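Local coordinates for protein SusD homolog (Bacteroides thetaiotaomicron VPI-5482, PDB 3IHV) that probably binds glycans at the bacterial cell surface, as an outer-membrane member of the SusD family of sugar-binding proteins, at residues L33-Y37 against G38-S42; T72-S75 against E76-Q79; T144-S147 against N148-P151; K215-S218 against K219-A222; Q471-I474 against R475-I478. All coordinates share one frame; numbering follows the deposited sequence. Where two conformers were deposited one is given.

Contact 1: L33-Y37 against G38-S42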
# COMPACT_ATOMS: atom_id res chain seq x y z
N LEU A 33 -6.97 7.54 -9.07
CA LEU A 33 -8.38 7.16 -9.03
C LEU A 33 -8.80 6.63 -7.66
O LEU A 33 -8.05 5.95 -6.97
CB LEU A 33 -8.69 6.10 -10.08
CG LEU A 33 -8.68 6.56 -11.56
CD1 LEU A 33 -8.60 5.34 -12.43
CD2 LEU A 33 -9.89 7.42 -11.96
N ASP A 34 -10.06 6.90 -7.33
CA ASP A 34 -10.65 6.43 -6.10
C ASP A 34 -10.55 4.90 -6.05
O ASP A 34 -10.21 4.32 -5.02
CB ASP A 34 -12.11 6.92 -6.09
CG ASP A 34 -12.73 7.00 -4.69
OD1 ASP A 34 -12.15 7.62 -3.79
OD2 ASP A 34 -13.85 6.47 -4.53
N ALA A 35 -10.77 4.24 -7.19
CA ALA A 35 -10.69 2.79 -7.28
C ALA A 35 -9.28 2.22 -7.27
O ALA A 35 -9.08 1.01 -7.24
CB ALA A 35 -11.45 2.31 -8.56
N MSE A 36 -8.29 3.10 -7.36
CA MSE A 36 -6.87 2.79 -7.25
C MSE A 36 -6.41 3.32 -5.88
O MSE A 36 -7.02 2.96 -4.87
CB MSE A 36 -6.11 3.39 -8.43
CG MSE A 36 -6.55 2.85 -9.77
SE MSE A 36 -5.90 1.05 -10.12
CE MSE A 36 -3.98 1.45 -10.33
N TYR A 37 -5.40 4.19 -5.80
CA TYR A 37 -4.84 4.55 -4.49
C TYR A 37 -5.54 5.68 -3.76
O TYR A 37 -5.18 6.00 -2.64
CB TYR A 37 -3.30 4.73 -4.60
CG TYR A 37 -2.65 3.47 -5.12
CD1 TYR A 37 -2.42 2.42 -4.28
CD2 TYR A 37 -2.37 3.30 -6.48
CE1 TYR A 37 -1.90 1.22 -4.74
CE2 TYR A 37 -1.82 2.11 -6.96
CZ TYR A 37 -1.61 1.08 -6.10
OH TYR A 37 -1.11 -0.11 -6.59
N GLY A 38 -6.54 6.32 -4.40
CA GLY A 38 -7.28 7.34 -3.70
C GLY A 38 -8.08 6.76 -2.53
O GLY A 38 -8.33 7.46 -1.54
N TYR A 39 -8.43 5.46 -2.62
CA TYR A 39 -9.29 4.81 -1.62
C TYR A 39 -9.27 3.31 -1.62
O TYR A 39 -8.94 2.69 -0.60
CB TYR A 39 -10.72 5.36 -1.79
CG TYR A 39 -11.79 4.83 -0.88
CD1 TYR A 39 -11.53 4.50 0.44
CD2 TYR A 39 -13.10 4.82 -1.30
CE1 TYR A 39 -12.56 4.04 1.28
CE2 TYR A 39 -14.14 4.37 -0.46
CZ TYR A 39 -13.83 3.95 0.81
OH TYR A 39 -14.85 3.53 1.62
N TYR A 40 -9.59 2.64 -2.73
CA TYR A 40 -9.74 1.19 -2.62
C TYR A 40 -8.44 0.41 -2.39
O TYR A 40 -8.36 -0.43 -1.49
CB TYR A 40 -10.51 0.58 -3.81
CG TYR A 40 -11.88 1.16 -4.13
CD1 TYR A 40 -12.57 1.98 -3.26
CD2 TYR A 40 -12.53 0.78 -5.29
CE1 TYR A 40 -13.84 2.48 -3.60
CE2 TYR A 40 -13.73 1.28 -5.65
CZ TYR A 40 -14.40 2.13 -4.80
OH TYR A 40 -15.62 2.63 -5.15
N LEU A 41 -7.45 0.63 -3.23
CA LEU A 41 -6.18 -0.09 -3.09
C LEU A 41 -5.30 0.42 -1.95
O LEU A 41 -4.35 -0.27 -1.58
CB LEU A 41 -5.37 -0.03 -4.39
CG LEU A 41 -5.94 -0.82 -5.57
CD1 LEU A 41 -5.00 -0.60 -6.81
CD2 LEU A 41 -6.12 -2.32 -5.29
N SER A 42 -5.55 1.66 -1.51
CA SER A 42 -4.79 2.22 -0.39
C SER A 42 -5.42 1.80 0.93
O SER A 42 -4.74 1.25 1.82
CB SER A 42 -4.74 3.72 -0.49
OG SER A 42 -6.05 4.26 -0.69
O HOH W 1 -15.46 5.57 -6.49
O HOH W 2 -16.18 5.30 -3.41
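Leu-41 lays its CD1 methyl over one face of the Tyr-37 ring, offset toward the rim and 4.2 Å from the ring centroid, a CH-pi contact. The same methyl meets Met-36, a selenomethionine whose chain, bent at chi2 and chi3, brings SE to 3.8 Å from CD1 of Leu-41. Tyr-40 turns one face of its ring to the backbone: the carbonyl O of Asp-34 stands above it near the rim, and CD2 of Tyr-40 lies 3.4 Å from CA of Ala-35. With CG anti to the backbone N (chi1 -158°), the Asp-34 carboxylate runs alongside Tyr-39 and sets OD2 in the plane of that ring, at its edge, 3.7 Å from CD2 of Tyr-39. Two waters each donate to OD2 of Asp-34 and to OH of Tyr-40, while OD1 makes a salt bridge with Arg-279. The phenol ends are held too, Tyr-37 OH by Glu-130 and Tyr-40 OH by Gln-79. Gly-38 N donates to Leu-33 O, which Met-36 N reaches from the other face of the carbonyl plane. Tyr-40 N bonds Asp-34 O at 2.9 Å, and Leu-41 N closes on Met-36 O. Ser-42 OG adds a 2.8 Å bond to Tyr-37 O. The bonds of Gly-38 and Leu-41 reach five residues back and are pi-type; that of Tyr-40 reaches six, a wider loop at the junction of two short helices, with Tyr-39 as N-cap of the second, packed against helices 75-101 and 107-135 in the helical part of the SusD fold.

Contact 2: T72-S75 against E76-Q79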
# COMPACT_ATOMS: atom_id res chain seq x y z
N THR A 72 -19.96 -11.52 -5.21
CA THR A 72 -19.18 -11.40 -6.44
C THR A 72 -19.54 -10.16 -7.28
O THR A 72 -18.78 -9.76 -8.13
CB THR A 72 -19.37 -12.58 -7.34
OG1 THR A 72 -20.77 -12.67 -7.69
CG2 THR A 72 -18.86 -13.91 -6.68
N THR A 73 -20.72 -9.59 -7.02
CA THR A 73 -21.25 -8.43 -7.69
C THR A 73 -20.86 -7.09 -7.05
O THR A 73 -21.30 -6.04 -7.52
CB THR A 73 -22.78 -8.53 -7.66
OG1 THR A 73 -23.21 -8.73 -6.30
CG2 THR A 73 -23.27 -9.72 -8.54
N GLN A 74 -20.09 -7.12 -5.97
CA GLN A 74 -19.73 -5.90 -5.23
C GLN A 74 -19.09 -4.92 -6.20
O GLN A 74 -18.08 -5.23 -6.85
CB GLN A 74 -18.79 -6.25 -4.08
CG GLN A 74 -18.64 -5.12 -3.11
CD GLN A 74 -19.93 -4.81 -2.37
OE1 GLN A 74 -20.69 -5.72 -2.00
NE2 GLN A 74 -20.21 -3.52 -2.16
N SER A 75 -19.69 -3.73 -6.29
CA SER A 75 -19.30 -2.72 -7.27
C SER A 75 -17.85 -2.29 -7.20
O SER A 75 -17.18 -2.16 -8.23
CB SER A 75 -20.20 -1.47 -7.11
OG SER A 75 -21.51 -1.75 -7.55
N GLU A 76 -17.36 -2.07 -5.99
CA GLU A 76 -16.01 -1.58 -5.81
C GLU A 76 -14.96 -2.52 -6.38
O GLU A 76 -13.95 -2.07 -6.93
CB GLU A 76 -15.69 -1.32 -4.33
CG GLU A 76 -16.53 -0.22 -3.67
CD GLU A 76 -17.91 -0.66 -3.18
OE1 GLU A 76 -18.36 -1.78 -3.49
OE2 GLU A 76 -18.53 0.17 -2.46
N VAL A 77 -15.22 -3.83 -6.26
CA VAL A 77 -14.33 -4.84 -6.76
C VAL A 77 -14.25 -4.74 -8.29
O VAL A 77 -13.16 -4.71 -8.85
CB VAL A 77 -14.78 -6.23 -6.32
CG1 VAL A 77 -13.88 -7.30 -6.95
CG2 VAL A 77 -14.77 -6.32 -4.76
N GLN A 78 -15.41 -4.66 -8.94
CA GLN A 78 -15.44 -4.48 -10.39
C GLN A 78 -14.73 -3.18 -10.79
O GLN A 78 -14.00 -3.14 -11.81
CB GLN A 78 -16.86 -4.50 -10.93
CG GLN A 78 -16.95 -4.50 -12.48
CD GLN A 78 -16.83 -3.11 -13.12
OE1 GLN A 78 -16.47 -2.98 -14.30
NE2 GLN A 78 -17.15 -2.09 -12.35
N GLN A 79 -14.89 -2.12 -10.03
CA GLN A 79 -14.27 -0.85 -10.39
C GLN A 79 -12.73 -0.90 -10.36
O GLN A 79 -12.07 -0.31 -11.21
CB GLN A 79 -14.77 0.26 -9.46
CG GLN A 79 -16.24 0.61 -9.72
CD GLN A 79 -16.83 1.55 -8.67
OE1 GLN A 79 -16.34 1.66 -7.56
NE2 GLN A 79 -17.92 2.23 -9.04
O HOH W 3 -19.28 -1.52 -10.71
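The side-chain amide of Gln-74 and the carboxylate of Glu-76 lie nearly coplanar, 21° apart, joined by a bond in the amide plane. NE2 of Gln-74 donates to OE1 of Glu-76 at 2.9 Å and nearly straight, 164° at the hydrogen. The N-H arrives on the syn side of the carboxylate, modestly out of its plane. Both chains bend at chi2 (66° in Gln-74), which folds their ends back toward each other across the first turn. OE1 of Glu-76 also rests against the aliphatic part of Gln-74, 3.4 Å from its CG, and Ile-65 touches both side chains. With a leucine in place of Gln-74 the N-H donor is gone, and the Glu-76 carboxylate would probably lose its mate and be set free to turn. The backbone of Gln-74 is engaged as well: its carbonyl O accepts weak bonds from Val-77 N at 3.2 Å and Gln-78 N at 3.4 Å. The first firm helical bond follows one residue later, Gln-79 N to Ser-75 O at 2.9 Å. CG of Gln-79 packs 3.3 Å from that same Ser-75 oxygen, its OE1 having Tyr-40 as partner. Val-77 sets CG2 4.1 Å from CB of Gln-74 and touches Phe-516. The Glu-76 carboxylate, in the first turn, is probably favoured by the positive end of the helix dipole. The arrangement is a helix N-terminus, with Gln-74 at the N-cap position of the long helix 75-101 and its side chain paired to Glu-76.

Contact 3: T144-S147 against N148-P151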
# COMPACT_ATOMS: atom_id res chain seq x y z
N THR A 144 -3.32 -3.07 -26.79
CA THR A 144 -4.54 -2.32 -26.91
C THR A 144 -5.50 -3.05 -27.86
O THR A 144 -6.70 -3.07 -27.64
CB THR A 144 -4.32 -0.89 -27.44
OG1 THR A 144 -3.64 -0.93 -28.70
CG2 THR A 144 -3.51 -0.08 -26.43
N GLN A 145 -4.97 -3.68 -28.89
CA GLN A 145 -5.82 -4.44 -29.83
C GLN A 145 -6.56 -5.57 -29.07
O GLN A 145 -7.77 -5.75 -29.26
CB GLN A 145 -4.99 -5.02 -30.97
CG GLN A 145 -4.49 -4.00 -31.96
CD GLN A 145 -3.26 -3.14 -31.52
OE1 GLN A 145 -2.63 -3.35 -30.45
NE2 GLN A 145 -2.92 -2.17 -32.37
N MSE A 146 -5.89 -6.27 -28.15
CA MSE A 146 -6.57 -7.32 -27.40
C MSE A 146 -7.74 -6.79 -26.60
O MSE A 146 -8.78 -7.47 -26.48
CB MSE A 146 -5.63 -8.08 -26.49
CG MSE A 146 -6.19 -9.40 -26.06
SE MSE A 146 -4.83 -10.33 -25.12
CE MSE A 146 -3.47 -10.28 -26.49
N SER A 147 -7.64 -5.57 -26.08
CA SER A 147 -8.73 -4.97 -25.32
C SER A 147 -10.01 -4.80 -26.13
O SER A 147 -11.07 -4.61 -25.57
CB SER A 147 -8.31 -3.62 -24.75
OG SER A 147 -7.15 -3.79 -23.98
N ASN A 148 -9.89 -4.83 -27.46
CA ASN A 148 -11.04 -4.67 -28.32
C ASN A 148 -11.56 -5.97 -28.93
O ASN A 148 -12.48 -5.95 -29.74
CB ASN A 148 -10.72 -3.61 -29.36
CG ASN A 148 -10.53 -2.25 -28.70
OD1 ASN A 148 -11.35 -1.85 -27.86
ND2 ASN A 148 -9.41 -1.60 -28.97
N GLN A 149 -10.97 -7.09 -28.52
CA GLN A 149 -11.40 -8.40 -29.02
C GLN A 149 -12.71 -8.81 -28.34
O GLN A 149 -13.03 -8.36 -27.23
CB GLN A 149 -10.36 -9.50 -28.71
CG GLN A 149 -9.07 -9.43 -29.44
CD GLN A 149 -8.08 -10.48 -28.95
OE1 GLN A 149 -8.37 -11.35 -28.06
NE2 GLN A 149 -6.90 -10.40 -29.51
N ASN A 150 -13.43 -9.73 -28.96
CA ASN A 150 -14.63 -10.30 -28.37
C ASN A 150 -14.23 -10.95 -27.03
O ASN A 150 -13.28 -11.73 -26.99
CB ASN A 150 -15.20 -11.33 -29.33
CG ASN A 150 -16.57 -11.78 -28.93
OD1 ASN A 150 -16.78 -12.28 -27.81
ND2 ASN A 150 -17.51 -11.65 -29.85
N PRO A 151 -14.94 -10.65 -25.94
CA PRO A 151 -14.53 -11.24 -24.65
C PRO A 151 -14.66 -12.76 -24.52
O PRO A 151 -14.12 -13.33 -23.55
CB PRO A 151 -15.37 -10.51 -23.63
CG PRO A 151 -16.39 -9.80 -24.37
CD PRO A 151 -16.08 -9.74 -25.80
O HOH W 4 -13.28 -6.18 -25.75
O HOH W 5 -12.23 -2.23 -25.06
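The carbonyl O of Ser-147 is gripped by two waters, both donating to it, that tie it to Asn-148 and Gln-149. One water bonds the Ser-147 oxygen at 2.7 Å and passes its other hydrogen to Gln-149 O at 2.6 Å. The second runs from the same oxygen to OD1 of Asn-148, 3.0 Å from that water. Asn-148 has CG anti to its carbonyl carbon (chi1 -65°), which carries the amide back along the turn to where water can join OD1 to the preceding carbonyl. Backbone bonds do the rest. Asn-148 N donates to Gln-145 O at 2.9 Å, and Gln-149 N to Met-146 O at 3.0 Å, each donor lying well above the carbonyl plane. Bonds three residues back are of the 3-10 kind, and here they end the short, weakly bonded helix 144-147 and release the chain into the loop that leads to helix 159-176. Met-146 O also accepts from Tyr-154 OH, a second grip on the last turn. Among side chains, Gln-149 crosses Met-146, a selenomethionine modelled in two conformers; the contact is tentative, with CG of Met-146 3.5 Å from OE1 of Gln-149 in one of them. OE1 of Gln-149 finds its hydrogen bond with Thr-153. OG1 of Thr-144 bonds Glu-96 of helix 75-101, against which the short helix rests.

Contact 4: K215-S218 against K219-A222. With EDO (1,2-ethanediol), chain H.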
# COMPACT_ATOMS: atom_id res chain seq x y z
N LYS A 215 3.84 -20.16 -4.48
CA LYS A 215 4.83 -20.91 -3.70
C LYS A 215 6.00 -21.41 -4.52
O LYS A 215 6.40 -22.58 -4.42
CB LYS A 215 4.18 -22.08 -2.96
CG LYS A 215 3.20 -21.68 -1.90
CD LYS A 215 3.95 -21.05 -0.70
N ASP A 216 6.56 -20.53 -5.32
CA ASP A 216 7.76 -20.87 -6.07
C ASP A 216 8.90 -20.49 -5.13
O ASP A 216 9.38 -19.35 -5.12
CB ASP A 216 7.86 -20.10 -7.38
CG ASP A 216 9.09 -20.48 -8.16
OD1 ASP A 216 10.05 -21.09 -7.57
OD2 ASP A 216 9.12 -20.21 -9.37
N GLU A 217 9.35 -21.44 -4.35
CA GLU A 217 10.36 -21.15 -3.31
C GLU A 217 11.72 -20.68 -3.82
O GLU A 217 12.48 -20.08 -3.06
CB GLU A 217 10.42 -22.33 -2.31
CG GLU A 217 9.20 -22.19 -1.42
CD GLU A 217 8.93 -23.30 -0.45
OE1 GLU A 217 9.58 -24.38 -0.48
OE2 GLU A 217 8.00 -23.06 0.34
N SER A 218 12.00 -20.88 -5.12
CA SER A 218 13.23 -20.38 -5.75
C SER A 218 13.27 -18.87 -5.78
O SER A 218 14.35 -18.27 -5.91
CB SER A 218 13.38 -20.93 -7.20
OG SER A 218 12.46 -20.35 -8.11
N LYS A 219 12.11 -18.23 -5.65
CA LYS A 219 12.07 -16.77 -5.73
C LYS A 219 12.55 -16.04 -4.48
O LYS A 219 12.75 -14.82 -4.51
CB LYS A 219 10.68 -16.31 -6.18
CG LYS A 219 10.23 -16.87 -7.56
CD LYS A 219 11.25 -16.69 -8.67
CE LYS A 219 10.79 -17.40 -9.98
NZ LYS A 219 11.76 -17.47 -11.09
N TRP A 220 12.71 -16.75 -3.35
CA TRP A 220 13.26 -16.10 -2.18
C TRP A 220 14.68 -15.61 -2.47
O TRP A 220 15.08 -14.48 -2.13
CB TRP A 220 13.27 -17.03 -0.98
CG TRP A 220 11.91 -17.35 -0.38
CD1 TRP A 220 11.34 -18.57 -0.29
CD2 TRP A 220 11.02 -16.45 0.26
NE1 TRP A 220 10.15 -18.50 0.35
CE2 TRP A 220 9.91 -17.20 0.69
CE3 TRP A 220 11.02 -15.09 0.49
CZ2 TRP A 220 8.85 -16.64 1.35
CZ3 TRP A 220 9.94 -14.51 1.14
CH2 TRP A 220 8.87 -15.28 1.56
N GLU A 221 15.46 -16.47 -3.10
CA GLU A 221 16.79 -16.11 -3.51
C GLU A 221 16.76 -14.92 -4.47
O GLU A 221 17.57 -14.03 -4.35
CB GLU A 221 17.47 -17.30 -4.18
CG GLU A 221 18.81 -16.98 -4.81
CD GLU A 221 19.48 -18.16 -5.41
OE1 GLU A 221 18.93 -19.29 -5.35
OE2 GLU A 221 20.58 -17.95 -5.93
N ALA A 222 15.78 -14.89 -5.39
CA ALA A 222 15.68 -13.78 -6.34
C ALA A 222 15.35 -12.49 -5.60
O ALA A 222 15.90 -11.42 -5.89
CB ALA A 222 14.63 -14.08 -7.43
C1 EDO H . 15.66 -15.11 -11.78
O1 EDO H . 15.83 -16.46 -12.25
C2 EDO H . 14.45 -15.13 -10.89
O2 EDO H . 13.32 -15.28 -11.73
O HOH W 6 15.12 -19.31 -2.84
O HOH W 7 13.69 -19.35 -10.12
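Lys-219 N donates to Asp-216 O at 3.0 Å, the hydrogen bond that closes a type I beta turn. The other direct bonds belong to the turn and the helix start: OD1 of Asp-216 accepts twice from one face of its carboxylate, from Ser-218 N at 3.1 Å and from Ser-218 OG at 2.6 Å, and Trp-220 N reaches Glu-217 O weakly. Charge contributes more loosely, since OD2 of Asp-216 and NZ of Lys-219 stay 4.2 Å apart, beyond a salt bridge. The lysine chain, bent at chi2 (-51°), crosses the aspartate and brings CE of Lys-219 to 3.3 Å from OD2 of Asp-216. Its ammonium bonds O2 of a 1,2-ethanediol, probably from the crystallisation liquor, and makes a cation-pi contact with Trp-209. Water links the rest: one molecule joins Ser-218 OG to Lys-219 NZ, another joins Glu-217 O to Glu-221 N. CD1 of Trp-220 lies 3.4 Å from Glu-217 O, and the indole packs on helix 397-412. An Asx turn combined with a beta turn is a classic way to start a helix, here helix 219-232.

Contact 5: Q471-I474 against R475-I478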
# COMPACT_ATOMS: atom_id res chain seq x y z
N GLN A 471 -2.20 -8.39 2.62
CA GLN A 471 -1.51 -9.17 1.58
C GLN A 471 -0.31 -9.95 2.10
O GLN A 471 0.01 -11.01 1.56
CB GLN A 471 -1.12 -8.28 0.39
CG GLN A 471 -2.28 -7.69 -0.34
CD GLN A 471 -3.17 -8.72 -0.96
OE1 GLN A 471 -4.40 -8.67 -0.80
NE2 GLN A 471 -2.57 -9.72 -1.60
N ASP A 472 0.34 -9.44 3.16
CA ASP A 472 1.43 -10.15 3.82
C ASP A 472 0.87 -11.42 4.45
O ASP A 472 1.39 -12.49 4.21
CB ASP A 472 2.11 -9.27 4.88
CG ASP A 472 3.13 -8.26 4.28
OD1 ASP A 472 3.60 -8.46 3.15
OD2 ASP A 472 3.45 -7.26 4.96
N LEU A 473 -0.20 -11.29 5.26
CA LEU A 473 -0.81 -12.47 5.88
C LEU A 473 -1.19 -13.52 4.83
O LEU A 473 -0.95 -14.73 5.01
CB LEU A 473 -2.04 -12.06 6.72
CG LEU A 473 -1.78 -11.20 7.97
CD1 LEU A 473 -3.12 -10.76 8.63
CD2 LEU A 473 -0.89 -11.92 8.99
N ILE A 474 -1.71 -13.05 3.71
CA ILE A 474 -2.08 -13.91 2.60
C ILE A 474 -0.86 -14.61 2.00
O ILE A 474 -0.85 -15.82 1.88
CB ILE A 474 -2.92 -13.14 1.52
CG1 ILE A 474 -4.29 -12.82 2.09
CG2 ILE A 474 -3.07 -14.01 0.26
CD1 ILE A 474 -5.15 -11.88 1.29
N ARG A 475 0.21 -13.87 1.66
CA ARG A 475 1.36 -14.53 1.06
C ARG A 475 2.06 -15.48 2.06
O ARG A 475 2.71 -16.47 1.66
CB ARG A 475 2.32 -13.51 0.45
CG ARG A 475 3.06 -12.66 1.48
CD ARG A 475 3.92 -11.60 0.78
NE ARG A 475 4.59 -10.74 1.76
CZ ARG A 475 5.76 -11.00 2.32
NH1 ARG A 475 6.43 -12.07 1.99
NH2 ARG A 475 6.27 -10.16 3.20
N TRP A 476 1.89 -15.20 3.36
CA TRP A 476 2.40 -16.09 4.39
C TRP A 476 1.52 -17.31 4.62
O TRP A 476 1.93 -18.21 5.32
CB TRP A 476 2.60 -15.36 5.72
CG TRP A 476 3.64 -14.25 5.68
CD1 TRP A 476 4.74 -14.21 4.89
CD2 TRP A 476 3.63 -13.02 6.42
NE1 TRP A 476 5.44 -13.06 5.10
CE2 TRP A 476 4.79 -12.32 6.07
CE3 TRP A 476 2.81 -12.50 7.41
CZ2 TRP A 476 5.10 -11.08 6.59
CZ3 TRP A 476 3.12 -11.25 7.95
CH2 TRP A 476 4.26 -10.56 7.54
N GLY A 477 0.30 -17.32 4.05
CA GLY A 477 -0.63 -18.42 4.16
C GLY A 477 -1.31 -18.48 5.52
O GLY A 477 -1.82 -19.51 5.90
N ILE A 478 -1.37 -17.35 6.22
CA ILE A 478 -1.96 -17.33 7.57
C ILE A 478 -3.13 -16.35 7.76
O ILE A 478 -3.44 -15.99 8.89
CB ILE A 478 -0.84 -17.07 8.64
CG1 ILE A 478 -0.15 -15.70 8.48
CG2 ILE A 478 0.17 -18.20 8.61
CD1 ILE A 478 0.84 -15.36 9.62
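Arg-475 holds CG between its backbone N and carbonyl carbon (chi1 70°) and then runs extended to NE, while Asp-472, with chi1 -80°, points the same way one turn earlier. The two therefore lie side by side, their carboxylate and guanidinium planes 78° apart. OD1 of Asp-472 sits at the guanidinium edge and is gripped side-on by two nitrogens, NE of Arg-475 at 2.8 Å and NH2 at 3.2 Å, both from one face of the carboxylate. OD2 makes a second salt bridge, to Arg-459. The Trp-476 ring lies against the CB of Asp-472, which is 3.8 Å from the centroid of its six-membered ring, a CH-pi contact over the face that also carries Asp-472 O. The indole NE1 stands over one face of the guanidinium and bonds Glu-406, whose other oxygen takes NH2 of Arg-475. A methionine in place of Arg-475 would probably leave OD1 of Asp-472 and one oxygen of Glu-406 without their charged mate. Beyond Trp-476 the helix ends in a Schellman motif, Ile-478 N donating to Leu-473 O at 2.9 Å and Gly-477 N to Ile-474 O at 2.9 Å. Positive phi at Gly-477 favours glycine, and CD2 of Leu-473 packs across the motif on CG1 of Ile-478 at 3.9 Å. Alternating acids and arginines, Arg-459, Asp-472, Arg-475 and Glu-406, are likely to keep one another ionised in this buried place and to fix the guanidinium against rotation.

Contacts 1 and 5 are buried, whereas contacts 2, 3 and 4 lie at the surface. The buried pair relies on aromatic and aliphatic packing around charges that find mates in other parts of the fold; of the surface three, contact 2 has an amide-carboxylate pair, contact 3 water bridges round one carbonyl, and contact 4 an Asx turn with water beside it. Contacts 2 and 4 begin helices, 75-101 and 219-232, while contacts 3 and 5 end them, the first with bonds of the 3-10 kind and the second with a Schellman motif. Contact 1 joins two short helices and touches contact 2. Trp-220 of contact 4 packs on Arg-475 of contact 5, and both contacts reach Glu-406.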